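Local coordinates for protein listeriolysin O (Listeria monocytogenes, PDB 4CDB) that forms large oligomeric pores in cholesterol-containing host membranes, causing cytolysis after a major conformational change that drives its insertion into the bilayer, at residues A[98-103]-A[360-365]; A[107-112]-A[239-244]; A[278-283]-A[297-302]; A[399-404]-A[409-414]; A[447-450]-A[454-457]. All blocks are in the same frame, centred on the assembly; numbering follows the deposited sequence.

Contact 1: A[98-103]-A[360-365]. With NA (sodium ion), chain H.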
# COMPACT_ATOMS: atom_id res chain seq x y z
N GLU A 98 16.94 -3.52 16.56
CA GLU A 98 16.10 -4.70 16.74
C GLU A 98 14.64 -4.32 16.99
O GLU A 98 13.74 -5.08 16.66
CB GLU A 98 16.62 -5.57 17.88
CG GLU A 98 17.96 -6.24 17.59
CD GLU A 98 17.87 -7.27 16.48
OE1 GLU A 98 17.93 -6.87 15.29
OE2 GLU A 98 17.74 -8.47 16.79
N LEU A 99 14.43 -3.14 17.57
CA LEU A 99 13.08 -2.61 17.73
C LEU A 99 12.53 -2.19 16.38
O LEU A 99 11.34 -2.35 16.10
CB LEU A 99 13.07 -1.42 18.70
CG LEU A 99 11.72 -0.74 18.93
CD1 LEU A 99 10.69 -1.75 19.38
CD2 LEU A 99 11.85 0.37 19.96
N VAL A 100 13.40 -1.66 15.53
CA VAL A 100 13.03 -1.28 14.17
C VAL A 100 12.71 -2.53 13.35
O VAL A 100 11.81 -2.53 12.52
CB VAL A 100 14.14 -0.46 13.49
CG1 VAL A 100 13.75 -0.11 12.06
CG2 VAL A 100 14.43 0.80 14.29
N GLU A 101 13.45 -3.61 13.62
CA GLU A 101 13.22 -4.88 12.94
C GLU A 101 11.98 -5.61 13.47
O GLU A 101 11.72 -6.75 13.09
CB GLU A 101 14.44 -5.79 13.09
CG GLU A 101 15.25 -5.98 11.81
CD GLU A 101 16.42 -5.03 11.72
OE1 GLU A 101 16.21 -3.84 11.41
OE2 GLU A 101 17.56 -5.47 11.96
N ASN A 102 11.24 -4.95 14.35
CA ASN A 102 10.03 -5.52 14.95
C ASN A 102 10.29 -6.83 15.70
O ASN A 102 9.44 -7.72 15.72
CB ASN A 102 8.92 -5.71 13.91
CG ASN A 102 8.41 -4.40 13.36
OD1 ASN A 102 8.10 -4.28 12.18
ND2 ASN A 102 8.33 -3.39 14.22
N GLN A 103 11.47 -6.93 16.30
CA GLN A 103 11.79 -8.03 17.21
C GLN A 103 12.71 -7.52 18.31
O GLN A 103 13.86 -7.96 18.42
CB GLN A 103 12.39 -9.22 16.45
CG GLN A 103 13.49 -8.86 15.46
CD GLN A 103 14.10 -10.08 14.79
OE1 GLN A 103 13.41 -11.05 14.50
NE2 GLN A 103 15.41 -10.04 14.56
N ALA A 360 8.95 7.40 21.49
CA ALA A 360 9.96 6.92 20.55
C ALA A 360 9.36 6.80 19.15
O ALA A 360 8.36 6.11 18.96
CB ALA A 360 10.51 5.57 21.00
N VAL A 361 9.97 7.48 18.19
CA VAL A 361 9.47 7.48 16.82
C VAL A 361 10.46 6.84 15.85
O VAL A 361 11.65 7.16 15.88
CB VAL A 361 9.15 8.92 16.34
CG1 VAL A 361 8.49 8.89 14.97
CG2 VAL A 361 8.26 9.63 17.36
N ILE A 362 9.97 5.94 15.01
CA ILE A 362 10.81 5.32 13.99
C ILE A 362 10.91 6.22 12.75
O ILE A 362 9.90 6.54 12.12
CB ILE A 362 10.29 3.94 13.57
CG1 ILE A 362 10.22 3.00 14.78
CG2 ILE A 362 11.18 3.34 12.50
CD1 ILE A 362 9.89 1.56 14.41
N LYS A 363 12.13 6.61 12.41
CA LYS A 363 12.36 7.46 11.24
C LYS A 363 12.70 6.61 10.02
O LYS A 363 13.75 5.97 9.97
CB LYS A 363 13.46 8.47 11.53
CG LYS A 363 13.81 9.37 10.35
CD LYS A 363 14.58 10.59 10.81
CE LYS A 363 13.75 11.42 11.78
NZ LYS A 363 14.48 12.63 12.26
N ASN A 364 11.82 6.62 9.03
CA ASN A 364 12.03 5.84 7.81
C ASN A 364 12.36 6.71 6.60
O ASN A 364 11.78 7.77 6.41
CB ASN A 364 10.80 4.99 7.49
CG ASN A 364 10.41 4.06 8.62
OD1 ASN A 364 10.84 2.91 8.66
ND2 ASN A 364 9.60 4.56 9.54
N ASN A 365 13.29 6.23 5.78
CA ASN A 365 13.55 6.84 4.48
C ASN A 365 13.99 5.78 3.48
O ASN A 365 14.84 4.93 3.77
CB ASN A 365 14.59 7.96 4.58
CG ASN A 365 16.01 7.43 4.70
OD1 ASN A 365 16.82 7.61 3.80
ND2 ASN A 365 16.31 6.78 5.82
NA NA H . 10.02 0.64 9.06
O HOH W 1 9.85 -0.99 11.40
O HOH W 2 8.25 2.20 10.88
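A Schellman motif closes the short helix 97-100, and its last turn rests on Ile362 at the start of the long strand 362-385, so the contact joins a helix C-terminus to a strand of the mixed sheet in the elongated body of this cholesterol-dependent cytolysin. The meeting itself is small, buried and mostly apolar. Ile362 reaches across with its longer branch, CG1 lying anti to the carbonyl carbon (chi1 -58°) and the chain extended beyond it, which carries the terminal methyl CD1 to 4.2 Å from Val100 CA, against the backbone of the helix. Its other branch, methyl CG2, comes 4.3 Å from Val100 CG1. Leu99 O lies at the margin of the Ile362 CD1 methyl, and the leucine side chain packs on Tyr349 of strand 345-353.

The helix ends because Asn102, at positive phi, turns the chain back. Gln103 N donates to Glu98 O at 3.0 Å, while the companion bond from Asn102 N to Leu99 O is weak. Beside the apolar patch, Val100 O is linked to a sodium ion through water 1, which donates to this oxygen at 2.7 Å and is itself a ligand of the metal; Thr185 gives the same oxygen a second hydrogen bond. On the strand side Asn364 holds the ion directly, its OD1 2.4 Å from the sodium, with Ile180 O completing the protein ligands. The other end of the amide is doubly engaged: Asn364 ND2 donates to Gln72 O of strand 59-74 and, at 3.0 Å, to water 2, a ligand of the same ion.

Contact 2: A[107-112]-A[239-244]. With NA (sodium ion), chain O.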
# COMPACT_ATOMS: atom_id res chain seq x y z
N LEU A 107 14.70 -6.40 28.11
CA LEU A 107 15.56 -6.42 29.28
C LEU A 107 15.08 -7.47 30.29
O LEU A 107 13.99 -7.34 30.85
CB LEU A 107 15.60 -5.05 29.95
CG LEU A 107 16.06 -3.87 29.09
CD1 LEU A 107 16.13 -2.60 29.93
CD2 LEU A 107 17.40 -4.17 28.46
N PRO A 108 15.91 -8.49 30.53
CA PRO A 108 15.54 -9.58 31.45
C PRO A 108 15.82 -9.24 32.91
O PRO A 108 16.52 -9.98 33.60
CB PRO A 108 16.45 -10.72 30.99
CG PRO A 108 17.69 -10.02 30.52
CD PRO A 108 17.23 -8.71 29.91
N VAL A 109 15.27 -8.12 33.38
CA VAL A 109 15.43 -7.72 34.78
C VAL A 109 14.14 -7.91 35.56
O VAL A 109 13.05 -7.94 34.99
CB VAL A 109 15.85 -6.24 34.90
CG1 VAL A 109 17.25 -6.04 34.36
CG2 VAL A 109 14.86 -5.34 34.18
N LYS A 110 14.26 -8.03 36.88
CA LYS A 110 13.09 -8.11 37.73
C LYS A 110 12.36 -6.77 37.76
O LYS A 110 12.97 -5.72 37.55
CB LYS A 110 13.47 -8.55 39.15
CG LYS A 110 13.75 -10.04 39.26
CD LYS A 110 14.89 -10.30 40.24
CE LYS A 110 14.86 -11.73 40.76
NZ LYS A 110 15.98 -11.99 41.71
N ARG A 111 11.05 -6.82 38.00
CA ARG A 111 10.20 -5.66 37.84
C ARG A 111 9.55 -5.24 39.15
O ARG A 111 9.35 -6.06 40.05
CB ARG A 111 9.12 -5.95 36.80
CG ARG A 111 9.66 -6.35 35.44
CD ARG A 111 10.43 -5.21 34.81
NE ARG A 111 9.61 -4.00 34.72
CZ ARG A 111 8.75 -3.75 33.75
NH1 ARG A 111 8.58 -4.62 32.76
NH2 ARG A 111 8.04 -2.63 33.76
N ASP A 112 9.21 -3.96 39.25
CA ASP A 112 8.41 -3.47 40.37
C ASP A 112 6.94 -3.46 39.93
O ASP A 112 6.53 -4.30 39.13
CB ASP A 112 8.86 -2.07 40.80
CG ASP A 112 8.54 -1.76 42.25
OD1 ASP A 112 7.58 -2.36 42.80
OD2 ASP A 112 9.24 -0.92 42.85
N GLU A 239 25.00 -1.35 37.82
CA GLU A 239 26.00 -2.27 37.29
C GLU A 239 25.36 -3.37 36.45
O GLU A 239 25.89 -3.75 35.41
CB GLU A 239 26.83 -2.88 38.42
CG GLU A 239 27.88 -1.95 39.00
CD GLU A 239 27.29 -0.77 39.75
OE1 GLU A 239 26.15 -0.88 40.25
OE2 GLU A 239 27.97 0.27 39.85
N GLN A 240 24.24 -3.89 36.92
CA GLN A 240 23.52 -4.93 36.19
C GLN A 240 23.01 -4.41 34.85
O GLN A 240 23.11 -5.10 33.83
CB GLN A 240 22.37 -5.49 37.03
CG GLN A 240 22.83 -6.19 38.30
CD GLN A 240 21.68 -6.53 39.23
OE1 GLN A 240 20.51 -6.34 38.88
NE2 GLN A 240 22.00 -7.03 40.42
N LEU A 241 22.47 -3.20 34.85
CA LEU A 241 21.95 -2.59 33.63
C LEU A 241 23.06 -2.35 32.61
O LEU A 241 22.86 -2.55 31.41
CB LEU A 241 21.23 -1.28 33.94
CG LEU A 241 19.96 -1.40 34.78
CD1 LEU A 241 19.30 -0.04 34.94
CD2 LEU A 241 19.00 -2.41 34.16
N GLN A 242 24.23 -1.93 33.09
CA GLN A 242 25.37 -1.71 32.21
C GLN A 242 25.83 -3.01 31.56
O GLN A 242 26.13 -3.04 30.37
CB GLN A 242 26.54 -1.08 32.97
CG GLN A 242 26.31 0.35 33.40
CD GLN A 242 27.60 1.05 33.81
OE1 GLN A 242 28.68 0.71 33.34
NE2 GLN A 242 27.48 2.03 34.70
N ALA A 243 25.89 -4.07 32.35
CA ALA A 243 26.33 -5.37 31.86
C ALA A 243 25.39 -5.93 30.80
O ALA A 243 25.80 -6.68 29.92
CB ALA A 243 26.45 -6.35 33.02
N LEU A 244 24.11 -5.56 30.89
CA LEU A 244 23.11 -6.04 29.95
C LEU A 244 23.12 -5.25 28.64
O LEU A 244 22.45 -5.62 27.68
CB LEU A 244 21.71 -5.98 30.57
CG LEU A 244 21.48 -6.95 31.72
CD1 LEU A 244 20.09 -6.78 32.30
CD2 LEU A 244 21.69 -8.38 31.25
NA NA O . 19.45 -7.32 36.85
O HOH W 3 17.04 -8.52 37.68
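Val109 and Leu244 interlock where an inverse gamma turn centred on Pro108 is laid against the C-terminal end of helix 238-243, a loop-on-helix packing at one end of the elongated molecule. Val109 is the bump on the loop. Its methyl CG1, anti to the carbonyl carbon at a chi1 of -67°, enters the hollow between two leucines three residues, about one helical turn, apart: Leu244 CD1 is 3.6 Å from Val109 CG1, and Leu241 CD2 meets the same methyl from 4.0 Å. The Leu244 branch passes slantwise over the valine.

Leu244 is in turn a bump for the loop. Its CD1 sits between Val109 and Pro108, where it reaches the CD corner of the Pro108 ring, 4.2 Å away. The turn at Pro108 thus presents ring and valine as two neighbouring walls for one leucine methyl. Deeper in, Phe232 lies against both Val109 and Leu241, and Leu92 of strand 92-94 supports Val109 from the sheet, while Pro108 faces the solvent side.

Beside the interlock, with Val109 CG1 3.6 Å from the metal, a sodium ion links the two segments. Gln240 leaves the helix on the side of the loop, extended beyond CG, and binds the ion through OE1 at 2.5 Å. Water 3 completes the bridge: it accepts from Lys110 N at 2.9 Å and binds the metal at roughly a right angle to the Gln240 OE1 bond.

Contact 3: A[278-283]-A[297-302]. With NA (sodium ion), chain Q.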
# COMPACT_ATOMS: atom_id res chain seq x y z
N LYS A 278 -5.72 2.30 -9.25
CA LYS A 278 -5.83 2.77 -7.87
C LYS A 278 -7.27 3.13 -7.52
O LYS A 278 -7.82 2.65 -6.53
CB LYS A 278 -4.91 3.97 -7.62
CG LYS A 278 -4.91 4.48 -6.19
CD LYS A 278 -4.21 3.51 -5.25
CE LYS A 278 -4.01 4.11 -3.86
NZ LYS A 278 -5.30 4.38 -3.16
N ALA A 279 -7.88 3.97 -8.35
CA ALA A 279 -9.27 4.38 -8.15
C ALA A 279 -10.21 3.19 -8.19
O ALA A 279 -11.18 3.12 -7.42
CB ALA A 279 -9.67 5.41 -9.20
N ALA A 280 -9.93 2.24 -9.08
CA ALA A 280 -10.70 1.02 -9.16
C ALA A 280 -10.57 0.21 -7.88
O ALA A 280 -11.56 -0.29 -7.34
CB ALA A 280 -10.25 0.19 -10.36
N PHE A 281 -9.33 0.08 -7.40
CA PHE A 281 -9.05 -0.62 -6.15
C PHE A 281 -9.76 0.06 -4.98
O PHE A 281 -10.32 -0.61 -4.11
CB PHE A 281 -7.55 -0.68 -5.88
CG PHE A 281 -6.82 -1.74 -6.67
CD1 PHE A 281 -7.52 -2.65 -7.45
CD2 PHE A 281 -5.44 -1.82 -6.62
CE1 PHE A 281 -6.85 -3.63 -8.16
CE2 PHE A 281 -4.76 -2.80 -7.34
CZ PHE A 281 -5.47 -3.70 -8.11
N ASP A 282 -9.72 1.39 -4.96
CA ASP A 282 -10.35 2.16 -3.89
C ASP A 282 -11.85 1.91 -3.80
O ASP A 282 -12.42 1.85 -2.71
CB ASP A 282 -10.09 3.66 -4.08
CG ASP A 282 -8.62 4.02 -3.97
OD1 ASP A 282 -7.88 3.30 -3.26
OD2 ASP A 282 -8.20 5.01 -4.59
N ALA A 283 -12.49 1.74 -4.95
CA ALA A 283 -13.94 1.54 -5.02
C ALA A 283 -14.34 0.14 -4.56
O ALA A 283 -15.34 -0.03 -3.87
CB ALA A 283 -14.45 1.80 -6.43
N THR A 297 -15.09 -0.82 -13.66
CA THR A 297 -15.81 -2.09 -13.55
C THR A 297 -15.03 -3.21 -14.25
O THR A 297 -15.05 -4.36 -13.79
CB THR A 297 -17.23 -1.99 -14.15
OG1 THR A 297 -17.90 -0.85 -13.59
CG2 THR A 297 -18.03 -3.24 -13.86
N ASN A 298 -14.35 -2.87 -15.34
CA ASN A 298 -13.58 -3.85 -16.09
C ASN A 298 -12.30 -4.25 -15.35
O ASN A 298 -11.94 -5.43 -15.32
CB ASN A 298 -13.24 -3.33 -17.48
CG ASN A 298 -12.98 -4.44 -18.48
OD1 ASN A 298 -11.86 -4.93 -18.61
ND2 ASN A 298 -14.03 -4.84 -19.20
N ILE A 299 -11.62 -3.27 -14.77
CA ILE A 299 -10.41 -3.53 -13.99
C ILE A 299 -10.73 -4.47 -12.83
O ILE A 299 -10.03 -5.46 -12.61
CB ILE A 299 -9.79 -2.22 -13.46
CG1 ILE A 299 -9.30 -1.36 -14.63
CG2 ILE A 299 -8.64 -2.52 -12.51
CD1 ILE A 299 -8.62 -0.07 -14.19
N ILE A 300 -11.80 -4.16 -12.10
CA ILE A 300 -12.23 -4.96 -10.96
C ILE A 300 -12.57 -6.40 -11.36
O ILE A 300 -12.21 -7.35 -10.67
CB ILE A 300 -13.44 -4.31 -10.24
CG1 ILE A 300 -13.01 -2.99 -9.60
CG2 ILE A 300 -14.02 -5.24 -9.18
CD1 ILE A 300 -14.10 -2.30 -8.83
N LYS A 301 -13.25 -6.55 -12.50
CA LYS A 301 -13.60 -7.86 -13.03
C LYS A 301 -12.36 -8.71 -13.29
O LYS A 301 -12.37 -9.93 -13.12
CB LYS A 301 -14.41 -7.71 -14.32
CG LYS A 301 -14.80 -9.03 -14.98
CD LYS A 301 -15.72 -9.85 -14.09
CE LYS A 301 -16.03 -11.20 -14.70
NZ LYS A 301 -14.81 -12.06 -14.80
N ASN A 302 -11.28 -8.05 -13.70
CA ASN A 302 -10.03 -8.74 -14.03
C ASN A 302 -8.95 -8.55 -12.96
O ASN A 302 -7.76 -8.63 -13.25
CB ASN A 302 -9.52 -8.30 -15.40
CG ASN A 302 -10.60 -8.35 -16.47
OD1 ASN A 302 -10.85 -9.39 -17.08
ND2 ASN A 302 -11.25 -7.21 -16.70
NA NA Q . -7.04 0.74 -2.47
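Two short helices of a transmembrane hairpin region, 277-286 and 294-301, pack here in the soluble form of the toxin, and the point of closest fit is Ala280. Its methyl, directed at the other helix, is met by two successive isoleucines. Ile299 offers its CG2 branch, anti to its own backbone N, so that Ile299 CG2 lies 3.8 Å from Ala280 CB, and the stem and far methyl of the same side chain close around it. Ile300 approaches along the backbone instead: its extended CG1 arm places Ile300 CD1 3.6 Å from Ala280 O. The small alanine lets the two backbones draw near, with CA atoms of Ala280 and Ile300 6.4 Å apart, and no hydrogen bond joins the two segments.

Away from this face the first helix is charged. Lys278, bent at chi2 and chi4, reaches one turn ahead so that Lys278 NZ donates to the syn lone pair of Asp282 OD1 at 2.8 Å. The same oxygen binds a sodium ion at 2.8 Å, where Glu209 of strand 207-222 is a further ligand. Asp282 OD1 is thus shared between an ammonium group and a metal, a setting that would probably favour its anionic form. Phe281 turns to the sheet, against Leu268 and Thr270.

In the membrane these segments are beta stranded; the arrangement is the soluble, pre-insertion state in which future transmembrane beta hairpins are folded as short helices, as in cholesterol-dependent cytolysins.

Contact 4: A[399-404]-A[409-414]. With NA (sodium ion), chain I.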
# COMPACT_ATOMS: atom_id res chain seq x y z
N GLU A 399 4.70 6.61 -36.74
CA GLU A 399 4.94 5.56 -35.76
C GLU A 399 6.03 6.00 -34.79
O GLU A 399 7.15 6.33 -35.19
CB GLU A 399 5.33 4.25 -36.45
CG GLU A 399 4.22 3.65 -37.30
CD GLU A 399 4.60 2.32 -37.92
OE1 GLU A 399 5.65 1.78 -37.54
OE2 GLU A 399 3.84 1.83 -38.78
N VAL A 400 5.70 6.02 -33.50
CA VAL A 400 6.61 6.54 -32.49
C VAL A 400 7.34 5.43 -31.73
O VAL A 400 6.71 4.58 -31.10
CB VAL A 400 5.87 7.44 -31.49
CG1 VAL A 400 6.79 7.82 -30.33
CG2 VAL A 400 5.35 8.68 -32.19
N ASN A 401 8.66 5.44 -31.82
CA ASN A 401 9.50 4.50 -31.07
C ASN A 401 10.48 5.23 -30.16
O ASN A 401 10.44 6.45 -30.05
CB ASN A 401 10.24 3.55 -32.02
CG ASN A 401 9.30 2.63 -32.77
OD1 ASN A 401 8.97 1.54 -32.30
ND2 ASN A 401 8.85 3.08 -33.94
N TYR A 402 11.37 4.47 -29.52
CA TYR A 402 12.29 5.06 -28.55
C TYR A 402 13.71 4.56 -28.73
O TYR A 402 13.95 3.35 -28.85
CB TYR A 402 11.81 4.77 -27.12
CG TYR A 402 10.38 5.20 -26.87
CD1 TYR A 402 10.08 6.50 -26.47
CD2 TYR A 402 9.32 4.31 -27.04
CE1 TYR A 402 8.77 6.90 -26.25
CE2 TYR A 402 8.01 4.70 -26.82
CZ TYR A 402 7.74 6.00 -26.43
OH TYR A 402 6.44 6.38 -26.21
N ASP A 403 14.67 5.49 -28.76
CA ASP A 403 16.08 5.13 -28.81
C ASP A 403 16.52 4.49 -27.49
O ASP A 403 15.79 4.56 -26.50
CB ASP A 403 16.93 6.36 -29.18
CG ASP A 403 16.83 7.49 -28.16
OD1 ASP A 403 16.23 7.29 -27.08
OD2 ASP A 403 17.36 8.58 -28.44
N PRO A 404 17.71 3.85 -27.47
CA PRO A 404 18.19 3.21 -26.24
C PRO A 404 18.21 4.10 -25.00
O PRO A 404 18.23 3.57 -23.89
CB PRO A 404 19.61 2.80 -26.61
CG PRO A 404 19.53 2.49 -28.07
CD PRO A 404 18.54 3.48 -28.63
N ILE A 409 11.49 8.51 -31.20
CA ILE A 409 11.84 8.51 -32.61
C ILE A 409 10.55 8.45 -33.42
O ILE A 409 9.82 7.47 -33.33
CB ILE A 409 12.71 7.30 -32.99
CG1 ILE A 409 13.38 6.69 -31.76
CG2 ILE A 409 13.74 7.68 -34.05
CD1 ILE A 409 14.14 5.41 -32.05
N VAL A 410 10.28 9.49 -34.19
CA VAL A 410 9.05 9.55 -34.98
C VAL A 410 9.31 9.26 -36.46
O VAL A 410 9.96 10.05 -37.15
CB VAL A 410 8.36 10.91 -34.84
CG1 VAL A 410 6.95 10.85 -35.40
CG2 VAL A 410 8.33 11.34 -33.39
N GLN A 411 8.81 8.12 -36.93
CA GLN A 411 8.93 7.76 -38.34
C GLN A 411 7.62 8.02 -39.07
O GLN A 411 6.55 7.64 -38.59
CB GLN A 411 9.29 6.28 -38.49
CG GLN A 411 10.77 5.96 -38.29
CD GLN A 411 11.05 4.47 -38.36
OE1 GLN A 411 10.32 3.66 -37.78
NE2 GLN A 411 12.11 4.10 -39.07
N HIS A 412 7.70 8.67 -40.23
CA HIS A 412 6.51 8.88 -41.05
C HIS A 412 6.29 7.67 -41.95
O HIS A 412 7.24 7.12 -42.51
CB HIS A 412 6.64 10.15 -41.89
CG HIS A 412 5.35 10.57 -42.53
ND1 HIS A 412 4.30 11.10 -41.81
CD2 HIS A 412 4.95 10.54 -43.82
CE1 HIS A 412 3.31 11.38 -42.64
NE2 HIS A 412 3.67 11.05 -43.86
N LYS A 413 5.03 7.25 -42.09
CA LYS A 413 4.71 6.08 -42.89
C LYS A 413 3.66 6.37 -43.95
O LYS A 413 2.73 7.14 -43.73
CB LYS A 413 4.26 4.92 -41.99
CG LYS A 413 5.35 4.39 -41.07
CD LYS A 413 6.45 3.72 -41.87
CE LYS A 413 7.82 3.93 -41.23
NZ LYS A 413 7.88 3.44 -39.83
N ASN A 414 3.83 5.75 -45.12
CA ASN A 414 2.88 5.88 -46.21
C ASN A 414 2.31 4.53 -46.63
O ASN A 414 3.03 3.53 -46.67
CB ASN A 414 3.52 6.57 -47.41
CG ASN A 414 3.63 8.07 -47.22
OD1 ASN A 414 2.66 8.74 -46.87
ND2 ASN A 414 4.82 8.61 -47.46
NA NA I . 5.15 8.60 -26.25
O HOH W 4 10.03 5.17 -34.93
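Glu399 and Gln411 pair through both backbone bonds, as do Asn401 and Ile409, so strands 391-402 and 408-414 form an antiparallel beta hairpin at the edge of the four-stranded sheet. The tight part is this backbone seam. Ile409 N donates to Asn401 O at 2.6 Å, from well above the carbonyl plane, whereas Glu399 N reaches Gln411 O at 2.8 Å nearly in line with the carbonyl. Beside it Ile409 CD1 bends over the turn to 3.3 Å from Asp403 N, its chi1 of -20° lying away from any staggered position.

The side chains are looser, and Val410 and Gln411 of the outermost strand 408-414 form the solvent side. Val410 CG2 lies alongside CG2 of buried Val400, 4.2 Å away. On the other face Glu399 and Lys413 cross at about a right angle, with a long salt bridge of 3.6 Å from Glu399 OE1 to Lys413 NZ; Glu399 OE2 is bonded to Trp397 instead. Water 4 accepts from Asn401 ND2 at 2.6 Å and probably donates to Ile409 O.

Tyr402 turns away, its OH binding a sodium ion together with Glu408. Four short backbone bonds with a stretched ion pair imply that cohesion comes mainly from the main chain, the ion pair probably adding less.

Contact 5: A[447-450]-A[454-457]. With TAM (tris(hydroxyethyl)aminomethane), chain U.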
# COMPACT_ATOMS: atom_id res chain seq x y z
N THR A 447 -12.97 13.14 -62.36
CA THR A 447 -14.25 13.57 -62.93
C THR A 447 -14.21 13.59 -64.45
O THR A 447 -15.23 13.40 -65.11
CB THR A 447 -14.65 14.97 -62.43
OG1 THR A 447 -13.78 15.95 -63.00
CG2 THR A 447 -14.59 15.04 -60.92
N GLY A 448 -13.03 13.85 -65.01
CA GLY A 448 -12.86 13.90 -66.45
C GLY A 448 -13.13 15.27 -67.05
O GLY A 448 -13.02 15.46 -68.26
N LEU A 449 -13.48 16.22 -66.19
CA LEU A 449 -13.74 17.59 -66.64
C LEU A 449 -12.44 18.37 -66.79
O LEU A 449 -11.52 18.20 -65.99
CB LEU A 449 -14.68 18.31 -65.67
CG LEU A 449 -16.17 17.93 -65.64
CD1 LEU A 449 -16.57 16.98 -66.78
CD2 LEU A 449 -16.56 17.35 -64.28
N ALA A 450 -12.37 19.24 -67.80
CA ALA A 450 -11.14 19.98 -68.09
C ALA A 450 -10.80 21.00 -67.00
O ALA A 450 -9.62 21.23 -66.71
CB ALA A 450 -11.25 20.67 -69.44
N TRP A 454 -9.41 16.19 -61.22
CA TRP A 454 -9.54 15.45 -59.97
C TRP A 454 -10.40 16.23 -58.98
O TRP A 454 -10.27 17.45 -58.87
CB TRP A 454 -8.16 15.20 -59.34
CG TRP A 454 -7.33 14.22 -60.10
CD1 TRP A 454 -6.29 14.50 -60.93
CD2 TRP A 454 -7.46 12.79 -60.09
NE1 TRP A 454 -5.77 13.34 -61.45
CE2 TRP A 454 -6.47 12.27 -60.94
CE3 TRP A 454 -8.32 11.90 -59.44
CZ2 TRP A 454 -6.32 10.90 -61.17
CZ3 TRP A 454 -8.17 10.55 -59.66
CH2 TRP A 454 -7.18 10.06 -60.52
N ARG A 455 -11.27 15.53 -58.27
CA ARG A 455 -12.08 16.14 -57.23
C ARG A 455 -11.83 15.46 -55.89
O ARG A 455 -11.93 14.24 -55.79
CB ARG A 455 -13.57 16.08 -57.57
CG ARG A 455 -14.48 16.65 -56.49
CD ARG A 455 -15.94 16.55 -56.89
NE ARG A 455 -16.19 17.14 -58.19
CZ ARG A 455 -17.38 17.21 -58.77
NH1 ARG A 455 -18.45 16.71 -58.15
NH2 ARG A 455 -17.52 17.77 -59.97
N THR A 456 -11.51 16.25 -54.87
CA THR A 456 -11.28 15.72 -53.54
C THR A 456 -12.58 15.19 -52.94
O THR A 456 -13.60 15.88 -52.95
CB THR A 456 -10.69 16.79 -52.60
OG1 THR A 456 -9.41 17.21 -53.10
CG2 THR A 456 -10.51 16.23 -51.19
N VAL A 457 -12.54 13.96 -52.44
CA VAL A 457 -13.70 13.35 -51.79
C VAL A 457 -13.54 13.39 -50.28
O VAL A 457 -14.47 13.72 -49.55
CB VAL A 457 -13.91 11.90 -52.24
CG1 VAL A 457 -15.18 11.32 -51.62
CG2 VAL A 457 -13.98 11.82 -53.75
C TAM U . -14.41 17.80 -46.71
C1 TAM U . -14.03 19.28 -46.74
C2 TAM U . -13.26 16.90 -46.29
C3 TAM U . -14.96 17.44 -48.09
C4 TAM U . -12.63 19.55 -46.18
C5 TAM U . -13.78 15.61 -45.64
C6 TAM U . -13.90 16.79 -48.98
N TAM U . -15.50 17.63 -45.75
O4 TAM U . -11.84 20.17 -47.20
O5 TAM U . -12.68 14.73 -45.41
O6 TAM U . -12.93 17.76 -49.37
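Thr447 and Arg455 cross at about a right angle at the base of the conserved undecapeptide loop, near the tip of the hairpin formed by strands 436-449 and 452-463. The threonine does the touching with its methyl: CG2, anti to the carbonyl carbon, lies 3.7 Å from Arg455 CB and 3.8 Å from Arg455 NE, filling the angle made by the arginine as its chain bends at chi3 (-53°). The guanidinium therefore passes beside the methyl obliquely, and Leu449 CD2 comes to 4.4 Å from Arg455 NH2 farther along.

What fixes the arginine lies outside this apolar touch. Glu452, in the same loop, forms a salt bridge with Arg455 NH2. Trp454 points the other way, with Lys444 as its cation-pi partner.

Next along the strand, Thr456 CG2 stands 3.4 Å from O6 of the bound tris(hydroxyethyl)aminomethane, and Val457 O adjoins the same molecule. Gly448 follows Thr447 at positive phi, turning the chain toward Leu449. Arg455 NH1 also makes a weak bond to the backbone O of Leu478 in the cholesterol-binding motif. The arrangement belongs to the conserved undecapeptide at the membrane-facing tip of the C-terminal beta-sandwich domain of cholesterol-dependent cytolysins.

The five contacts are strung along an elongated chain, and their spacing traces its length: the centres of contacts 2 and 5 are 102 Å apart. Segments 98-103 and 107-112 adjoin in sequence, the centres of contacts 1 and 2 are 22 Å apart, and contact 2 is nested inside the chain loop closed by contact 1. Contact 3 belongs to the same loop but sits 34 Å from contact 1, centre to centre, in the membrane-inserting region. Contacts 4 and 5 share one sheet through neighbouring strands 391-402 and 436-449, yet their nearest atoms are about 16 Å apart. Sodium ions accompany contacts 1 to 4, whereas contact 5 has the tris(hydroxyethyl)aminomethane pocket and the undecapeptide.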